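Local coordinates for protein MdcE (Pseudomonas aeruginosa, PDB 5VIP) that probably acts as the gamma subunit of a biotin-independent malonate decarboxylase, an enzyme with likely transferase activity, at residues R59-P70 against L82-E93; R142-V153 against Q167-H175. One frame throughout, in Å; residues are numbered along the deposited sequence.

Contact 1 (R59-P70 against L82-E93)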
# COMPACT_ATOMS: atom_id res chain seq x y z
N ARG A 59 -4.59 -1.10 21.27
CA ARG A 59 -3.53 -0.12 21.12
C ARG A 59 -3.97 0.92 20.09
O ARG A 59 -4.32 0.58 18.96
CB ARG A 59 -2.21 -0.79 20.70
CG ARG A 59 -1.11 0.16 20.24
CD ARG A 59 0.23 -0.58 20.08
NE ARG A 59 0.84 -0.87 21.37
CZ ARG A 59 2.12 -1.16 21.57
NH1 ARG A 59 2.97 -1.21 20.54
NH2 ARG A 59 2.57 -1.38 22.80
N PHE A 60 -3.98 2.19 20.51
CA PHE A 60 -4.30 3.31 19.63
C PHE A 60 -3.05 3.78 18.89
O PHE A 60 -1.98 3.88 19.48
CB PHE A 60 -4.90 4.49 20.42
CG PHE A 60 -6.26 4.23 21.02
CD1 PHE A 60 -7.42 4.50 20.31
CD2 PHE A 60 -6.38 3.74 22.31
CE1 PHE A 60 -8.67 4.28 20.87
CE2 PHE A 60 -7.63 3.51 22.88
CZ PHE A 60 -8.77 3.78 22.15
N LEU A 61 -3.19 4.09 17.61
CA LEU A 61 -2.07 4.62 16.84
C LEU A 61 -2.54 5.77 16.00
O LEU A 61 -3.53 5.67 15.30
CB LEU A 61 -1.44 3.55 15.93
CG LEU A 61 -0.90 2.29 16.58
CD1 LEU A 61 -1.88 1.15 16.36
CD2 LEU A 61 0.45 1.95 15.99
N ALA A 62 -1.80 6.87 16.05
CA ALA A 62 -2.11 8.03 15.26
C ALA A 62 -0.83 8.68 14.76
O ALA A 62 0.14 8.83 15.50
CB ALA A 62 -2.94 9.04 16.08
N VAL A 63 -0.85 9.08 13.50
CA VAL A 63 0.17 9.97 12.98
C VAL A 63 -0.31 11.41 13.19
O VAL A 63 -1.47 11.72 12.90
CB VAL A 63 0.44 9.72 11.51
CG1 VAL A 63 1.49 10.69 10.98
CG2 VAL A 63 0.88 8.27 11.31
N VAL A 64 0.55 12.27 13.72
CA VAL A 64 0.16 13.65 14.02
C VAL A 64 1.27 14.62 13.61
O VAL A 64 2.42 14.20 13.44
CB VAL A 64 -0.14 13.84 15.53
CG1 VAL A 64 -1.27 12.89 15.98
CG2 VAL A 64 1.12 13.60 16.34
N PRO A 65 0.93 15.91 13.43
CA PRO A 65 1.96 16.85 13.00
C PRO A 65 3.09 16.98 14.00
O PRO A 65 2.86 16.94 15.21
CB PRO A 65 1.19 18.17 12.87
CG PRO A 65 -0.20 17.76 12.63
CD PRO A 65 -0.40 16.53 13.45
N ASP A 66 4.31 17.11 13.49
CA ASP A 66 5.48 17.40 14.30
C ASP A 66 6.31 18.48 13.62
O ASP A 66 7.10 18.20 12.71
CB ASP A 66 6.32 16.15 14.54
CG ASP A 66 7.62 16.44 15.29
OD1 ASP A 66 7.70 17.50 15.97
OD2 ASP A 66 8.56 15.63 15.21
N PRO A 67 6.13 19.74 14.06
CA PRO A 67 6.85 20.88 13.49
C PRO A 67 8.37 20.77 13.67
O PRO A 67 9.10 21.48 12.99
CB PRO A 67 6.29 22.08 14.27
CG PRO A 67 5.68 21.49 15.51
CD PRO A 67 5.18 20.14 15.11
N ASP A 68 8.82 19.90 14.57
CA ASP A 68 10.24 19.71 14.83
C ASP A 68 10.77 18.41 14.22
O ASP A 68 11.82 17.91 14.64
CB ASP A 68 10.52 19.71 16.34
CG ASP A 68 10.06 20.99 17.02
OD1 ASP A 68 10.14 22.06 16.38
OD2 ASP A 68 9.62 20.92 18.18
N ASN A 69 10.04 17.87 13.25
CA ASN A 69 10.46 16.64 12.58
C ASN A 69 11.86 16.80 12.00
O ASN A 69 12.14 17.79 11.33
CB ASN A 69 9.47 16.27 11.47
CG ASN A 69 9.55 14.80 11.09
OD1 ASN A 69 10.62 14.29 10.74
ND2 ASN A 69 8.43 14.10 11.19
N PRO A 70 12.76 15.84 12.29
CA PRO A 70 14.11 15.83 11.73
C PRO A 70 14.09 15.97 10.20
O PRO A 70 15.05 16.48 9.63
CB PRO A 70 14.65 14.45 12.15
CG PRO A 70 13.91 14.14 13.41
CD PRO A 70 12.54 14.74 13.25
N LEU A 82 10.22 8.54 9.10
CA LEU A 82 10.19 8.15 10.49
C LEU A 82 8.82 7.61 10.86
O LEU A 82 8.69 6.73 11.71
CB LEU A 82 10.56 9.32 11.40
CG LEU A 82 11.97 9.85 11.16
CD1 LEU A 82 12.25 11.08 12.00
CD2 LEU A 82 12.99 8.75 11.46
N GLU A 83 7.79 8.14 10.21
CA GLU A 83 6.42 7.75 10.51
C GLU A 83 6.14 6.36 9.99
O GLU A 83 5.54 5.54 10.68
CB GLU A 83 5.42 8.76 9.93
CG GLU A 83 5.52 10.15 10.56
CD GLU A 83 6.83 10.86 10.23
OE1 GLU A 83 7.24 10.84 9.04
OE2 GLU A 83 7.46 11.42 11.16
N GLY A 84 6.57 6.09 8.75
CA GLY A 84 6.46 4.77 8.17
C GLY A 84 7.19 3.72 8.99
O GLY A 84 6.59 2.72 9.40
N TRP A 85 8.48 3.92 9.24
CA TRP A 85 9.21 2.91 9.98
C TRP A 85 8.76 2.88 11.43
O TRP A 85 8.74 1.82 12.04
CB TRP A 85 10.72 3.14 9.90
CG TRP A 85 11.32 2.81 8.55
CD1 TRP A 85 12.00 3.66 7.73
CD2 TRP A 85 11.30 1.53 7.89
NE1 TRP A 85 12.42 2.98 6.60
CE2 TRP A 85 11.99 1.68 6.67
CE3 TRP A 85 10.75 0.28 8.20
CZ2 TRP A 85 12.15 0.62 5.76
CZ3 TRP A 85 10.93 -0.77 7.31
CH2 TRP A 85 11.61 -0.59 6.10
N GLY A 86 8.37 4.04 11.97
CA GLY A 86 7.88 4.11 13.34
C GLY A 86 6.60 3.31 13.57
O GLY A 86 6.45 2.61 14.58
N LEU A 87 5.67 3.42 12.63
CA LEU A 87 4.44 2.62 12.67
C LEU A 87 4.75 1.13 12.61
O LEU A 87 4.19 0.34 13.37
CB LEU A 87 3.51 3.00 11.51
CG LEU A 87 2.70 4.28 11.70
CD1 LEU A 87 1.94 4.64 10.42
CD2 LEU A 87 1.74 4.11 12.86
N ALA A 88 5.63 0.75 11.69
CA ALA A 88 6.03 -0.64 11.53
C ALA A 88 6.55 -1.18 12.85
O ALA A 88 6.16 -2.27 13.29
CB ALA A 88 7.11 -0.76 10.43
N ALA A 89 7.42 -0.40 13.48
CA ALA A 89 8.02 -0.80 14.75
C ALA A 89 6.98 -0.93 15.87
O ALA A 89 6.99 -1.91 16.62
CB ALA A 89 9.11 0.21 15.15
N ALA A 90 6.07 0.05 15.97
CA ALA A 90 5.05 0.04 17.02
C ALA A 90 4.05 -1.10 16.81
O ALA A 90 3.61 -1.74 17.77
CB ALA A 90 4.31 1.38 17.08
N VAL A 91 3.69 -1.37 15.56
CA VAL A 91 2.79 -2.48 15.30
C VAL A 91 3.49 -3.82 15.53
O VAL A 91 2.94 -4.72 16.17
CB VAL A 91 2.23 -2.41 13.87
CG1 VAL A 91 1.48 -3.69 13.52
CG2 VAL A 91 1.30 -1.18 13.74
N ASP A 92 4.72 -3.95 15.04
CA ASP A 92 5.44 -5.21 15.25
C ASP A 92 5.69 -5.47 16.74
O ASP A 92 5.73 -6.62 17.17
CB ASP A 92 6.77 -5.21 14.49
CG ASP A 92 7.20 -6.61 14.10
OD1 ASP A 92 6.50 -7.24 13.28
OD2 ASP A 92 8.24 -7.08 14.62
N GLU A 93 5.86 -4.40 17.52
CA GLU A 93 6.03 -4.53 18.96
C GLU A 93 4.82 -5.23 19.59
O GLU A 93 4.98 -6.17 20.36
CB GLU A 93 6.25 -3.16 19.62
CG GLU A 93 6.30 -3.23 21.14
CD GLU A 93 6.42 -1.86 21.81
OE1 GLU A 93 5.68 -0.93 21.43
OE2 GLU A 93 7.26 -1.73 22.73
O HOH W 1 9.83 11.68 8.68

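Contact 2 (R142-V153 against Q167-H175)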
# COMPACT_ATOMS: atom_id res chain seq x y z
N ARG A 142 -2.97 -8.22 11.21
CA ARG A 142 -4.33 -8.63 10.86
C ARG A 142 -4.40 -10.14 10.58
O ARG A 142 -5.27 -10.83 11.12
CB ARG A 142 -4.85 -7.84 9.65
CG ARG A 142 -6.24 -8.27 9.15
CD ARG A 142 -6.81 -7.34 8.06
NE ARG A 142 -5.81 -7.02 7.02
CZ ARG A 142 -5.35 -7.89 6.13
NH1 ARG A 142 -5.78 -9.15 6.13
NH2 ARG A 142 -4.43 -7.52 5.24
N LEU A 143 -3.49 -10.65 9.76
CA LEU A 143 -3.48 -12.07 9.41
C LEU A 143 -3.26 -12.94 10.65
O LEU A 143 -3.74 -14.07 10.70
CB LEU A 143 -2.41 -12.37 8.35
CG LEU A 143 -2.66 -11.76 6.96
CD1 LEU A 143 -1.44 -11.90 6.08
CD2 LEU A 143 -3.87 -12.41 6.31
N ALA A 144 -2.51 -12.42 11.62
CA ALA A 144 -2.21 -13.17 12.84
C ALA A 144 -3.37 -13.16 13.84
O ALA A 144 -3.32 -13.85 14.86
CB ALA A 144 -0.95 -12.61 13.49
N GLY A 145 -4.40 -12.36 13.56
CA GLY A 145 -5.57 -12.33 14.42
C GLY A 145 -5.77 -11.07 15.26
O GLY A 145 -6.67 -11.03 16.09
N HIS A 146 -4.94 -10.05 15.06
CA HIS A 146 -5.22 -8.76 15.69
C HIS A 146 -6.37 -8.07 14.98
O HIS A 146 -6.33 -7.88 13.76
CB HIS A 146 -4.00 -7.86 15.69
CG HIS A 146 -2.88 -8.34 16.56
ND1 HIS A 146 -2.66 -7.84 17.83
CD2 HIS A 146 -1.93 -9.28 16.35
CE1 HIS A 146 -1.61 -8.45 18.36
NE2 HIS A 146 -1.15 -9.32 17.48
N PRO A 147 -7.43 -7.69 15.73
CA PRO A 147 -8.45 -6.88 15.07
C PRO A 147 -7.88 -5.51 14.74
O PRO A 147 -7.34 -4.84 15.63
CB PRO A 147 -9.57 -6.79 16.12
CG PRO A 147 -9.32 -7.96 17.05
CD PRO A 147 -7.83 -8.11 17.08
N LEU A 148 -7.96 -5.11 13.48
CA LEU A 148 -7.57 -3.76 13.08
C LEU A 148 -8.78 -2.96 12.70
O LEU A 148 -9.58 -3.39 11.86
CB LEU A 148 -6.63 -3.77 11.87
CG LEU A 148 -5.14 -3.97 12.01
CD1 LEU A 148 -4.85 -5.32 12.64
CD2 LEU A 148 -4.54 -3.88 10.60
N ILE A 149 -8.90 -1.78 13.30
CA ILE A 149 -9.98 -0.87 12.97
C ILE A 149 -9.40 0.46 12.58
O ILE A 149 -8.57 1.03 13.31
CB ILE A 149 -10.97 -0.68 14.16
CG1 ILE A 149 -11.58 -2.03 14.56
CG2 ILE A 149 -12.06 0.28 13.79
CD1 ILE A 149 -12.23 -2.03 15.93
N GLY A 150 -9.83 0.97 11.43
CA GLY A 150 -9.39 2.28 10.98
C GLY A 150 -10.47 3.32 11.26
O GLY A 150 -11.58 3.21 10.75
N LEU A 151 -10.14 4.35 12.04
CA LEU A 151 -11.10 5.40 12.33
C LEU A 151 -10.72 6.68 11.60
O LEU A 151 -9.72 7.32 11.91
CB LEU A 151 -11.18 5.66 13.84
CG LEU A 151 -12.15 6.78 14.23
CD1 LEU A 151 -13.59 6.38 13.90
CD2 LEU A 151 -12.01 7.15 15.70
N LEU A 152 -11.50 7.03 10.58
CA LEU A 152 -11.16 8.19 9.76
C LEU A 152 -11.78 9.45 10.36
O LEU A 152 -12.99 9.62 10.27
CB LEU A 152 -11.67 8.01 8.32
CG LEU A 152 -11.40 6.66 7.64
CD1 LEU A 152 -11.68 6.73 6.15
CD2 LEU A 152 -10.00 6.16 7.92
N VAL A 153 -10.97 10.32 10.94
CA VAL A 153 -11.50 11.50 11.61
C VAL A 153 -11.16 12.75 10.81
O VAL A 153 -11.68 13.82 11.09
CB VAL A 153 -10.96 11.64 13.06
CG1 VAL A 153 -11.24 10.37 13.84
CG2 VAL A 153 -9.47 11.96 13.07
N GLN A 167 -5.18 -1.13 5.78
CA GLN A 167 -5.15 -2.58 5.98
C GLN A 167 -6.18 -3.07 7.00
O GLN A 167 -6.17 -4.23 7.37
CB GLN A 167 -3.75 -3.03 6.41
CG GLN A 167 -2.74 -3.06 5.27
CD GLN A 167 -3.19 -3.96 4.12
OE1 GLN A 167 -3.50 -5.13 4.32
NE2 GLN A 167 -3.22 -3.40 2.91
N ALA A 168 -7.06 -2.18 7.45
CA ALA A 168 -7.99 -2.52 8.54
C ALA A 168 -9.00 -3.61 8.18
O ALA A 168 -9.45 -3.71 7.03
CB ALA A 168 -8.73 -1.25 9.00
N ASN A 169 -9.36 -4.44 9.16
CA ASN A 169 -10.53 -5.32 9.06
C ASN A 169 -11.82 -4.53 8.84
O ASN A 169 -12.71 -4.97 8.13
CB ASN A 169 -10.71 -6.16 10.33
CG ASN A 169 -9.54 -7.07 10.61
OD1 ASN A 169 -8.60 -6.70 11.31
ND2 ASN A 169 -9.60 -8.29 10.09
N ARG A 170 -11.93 -3.38 9.49
CA ARG A 170 -13.14 -2.55 9.39
C ARG A 170 -12.77 -1.08 9.35
O ARG A 170 -11.90 -0.64 10.11
CB ARG A 170 -14.09 -2.80 10.56
CG ARG A 170 -14.52 -4.24 10.75
CD ARG A 170 -15.57 -4.68 9.75
NE ARG A 170 -16.05 -6.00 10.14
CZ ARG A 170 -15.39 -7.13 9.92
NH1 ARG A 170 -14.22 -7.12 9.29
NH2 ARG A 170 -15.89 -8.28 10.33
N LEU A 171 -13.41 -0.34 8.45
CA LEU A 171 -13.19 1.10 8.34
C LEU A 171 -14.43 1.85 8.81
O LEU A 171 -15.54 1.60 8.33
CB LEU A 171 -12.87 1.49 6.90
CG LEU A 171 -11.51 1.06 6.32
CD1 LEU A 171 -11.44 1.46 4.87
CD2 LEU A 171 -10.36 1.68 7.11
N ILE A 172 -14.22 2.77 9.75
CA ILE A 172 -15.29 3.65 10.24
C ILE A 172 -14.89 5.09 9.98
O ILE A 172 -13.78 5.49 10.31
CB ILE A 172 -15.54 3.44 11.75
CG1 ILE A 172 -16.03 2.02 12.01
CG2 ILE A 172 -16.52 4.50 12.30
CD1 ILE A 172 -15.86 1.57 13.47
N ALA A 173 -15.79 5.87 9.38
CA ALA A 173 -15.48 7.26 9.11
C ALA A 173 -16.45 8.18 9.84
O ALA A 173 -17.63 7.87 9.96
CB ALA A 173 -15.54 7.54 7.60
N LEU A 174 -15.95 9.31 10.32
CA LEU A 174 -16.83 10.37 10.79
C LEU A 174 -17.51 11.03 9.58
O LEU A 174 -16.88 11.25 8.54
CB LEU A 174 -16.06 11.40 11.62
CG LEU A 174 -15.31 10.79 12.80
CD1 LEU A 174 -14.64 11.85 13.64
CD2 LEU A 174 -16.22 9.91 13.63
N HIS A 175 -18.81 11.30 9.71
CA HIS A 175 -19.57 11.86 8.61
C HIS A 175 -19.46 13.37 8.69
O HIS A 175 -20.31 14.05 9.28
CB HIS A 175 -21.04 11.40 8.67
CG HIS A 175 -21.84 11.79 7.47
ND1 HIS A 175 -22.65 12.90 7.44
CD2 HIS A 175 -21.97 11.20 6.25
CE1 HIS A 175 -23.24 12.99 6.26
NE2 HIS A 175 -22.85 11.97 5.52
O HOH W 2 -7.75 -9.93 12.10

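Contact 1 (R59-P70 against L82-E93)
Leu-61, Val-63 and Leu-87 form the apolar centre where strand 59-63 packs against helix 82-93, the two axes nearly antiparallel at 175° and 10.2 Å apart. A single methyl of Leu-61, CD2, meets three helix side chains: Val-91 through its CG2 at 3.9 Å, Leu-87 through CD2 and Ala-90 through CB. Val-63 stands with CG1 anti to its own nitrogen (chi1 179°), which turns CG2 onto Leu-87 CD1 at 3.9 Å and lays CG1 across the CG methylene of Glu-83. Farther along, Leu-82 CD1 rests against the ring of Pro-70, closest to CG at 3.8 Å.

Polar contacts lie at both ends of this apolar row. At one, Arg-59 NH1 forms a salt bridge with Glu-93 OE1 (2.9 Å), met on the anti side but out of the carboxylate plane, the two planes steeply turned against each other (71°); the same NH1 makes a weak, bent bond to Ala-90 O. Arg-59 NE pairs with Asp-50, and Glu-93 OE1 also takes Arg-39, so the guanidinium and the carboxylate each have a further partner. At the other, Asn-69 ND2 donates to Glu-83 OE2 (2.9 Å) within its own amide plane but from above the carboxylate. The bend of Glu-83 at chi2 brings the carboxylate round to Asn-69; OE2 is held chiefly by Ser-45 OG. A water bound by Leu-82 N and Glu-83 OE1 reaches Asn-69 OD1 weakly. Asn-69 closes a type I turn begun by Asp-66, whose OD1 accepts from Asp-68 N in an Asx turn.

Strand 56-63, helix 81-97 and the adjacent parallel strand 106-113 form a beta-alpha-beta crossover; the helix packs beside helix 127-143, while Trp-85 stacks on an aromatic side chain of another protein chain.

Contact 2 (R142-V153 against Q167-H175)
Arg-142 grips Gln-167 side-on with two nitrogens: NE donates to the backbone O of Gln-167 (2.8 Å), and NH2 to its side-chain OE1 (2.7 Å), nearly along the C=O axis and close to the guanidinium plane. The bend of the arginine at chi3 (46°) turns the group onto Gln-167, while its CG and CD methylenes pass the amide of Asn-169, with CG 3.5 Å from ND2. Asn-169 OD1 in turn accepts from Leu-148 N (2.8 Å), the donor tilted 19° from the amide plane. The side chain thus takes up a backbone N-H at the start of strand 148-152.

From here strands 148-152 and 170-174 run parallel, neighbours in the central mixed sheet joined by a crossover that includes helix 158-163. Gly-150 N to Arg-170 O, Ile-172 N to Gly-150 O, Leu-152 N to Ile-172 O and Leu-174 N to Leu-152 O follow in turn, all nearly straight, after a weak bond from Arg-170 N to Leu-148 O. Ile-149, Leu-151 and Ile-172 share one face, where Leu-151 CD1 touches Ile-172 CG2 at 3.8 Å and Ile-149 and Ile-172 lie side by side. On the other face Leu-152 CB meets Ala-173 CB at 4.0 Å, and Leu-171 CD2 settles over Gly-150 CA. At the C-terminal end of the pair, Val-153 CG1 packs on Leu-174 CD1 (3.7 Å), side by side.

Outside this shell, a Schellman motif at Gly-145 ends helix 127-143. A water accepts from Asn-169 ND2 within hydrogen-bonding reach of Arg-142 O and His-146 O, flanking that turn. Arg-259 O holds Arg-142 NH1, Gln-167 NE2 bonds to the backbone of another protein chain, and Arg-170 pairs with Asp-253 and makes a cation-pi contact with Trp-224.

Overall arrangement
From the N terminus, the chain first lays down strand 56-63, turns through residues 64-80 and returns as helix 81-97, so contact 1 closes a short strand-to-helix loop. Strand 106-113 and helix 127-143 follow before contact 2 opens; it joins strand 148-152 to strand 170-174 across an excursion that includes strand 155-157 and helix 158-163. The contacts therefore stand in series, neither nested nor crossing. Both reach the same mixed sheet, in which strand 106-113 separates strand 56-63 from strand 148-152. Contact 1 fixes a helix against the sheet, whereas contact 2 continues the sheet itself. Their centres are about 17 Å apart, their nearest atoms about 6 Å.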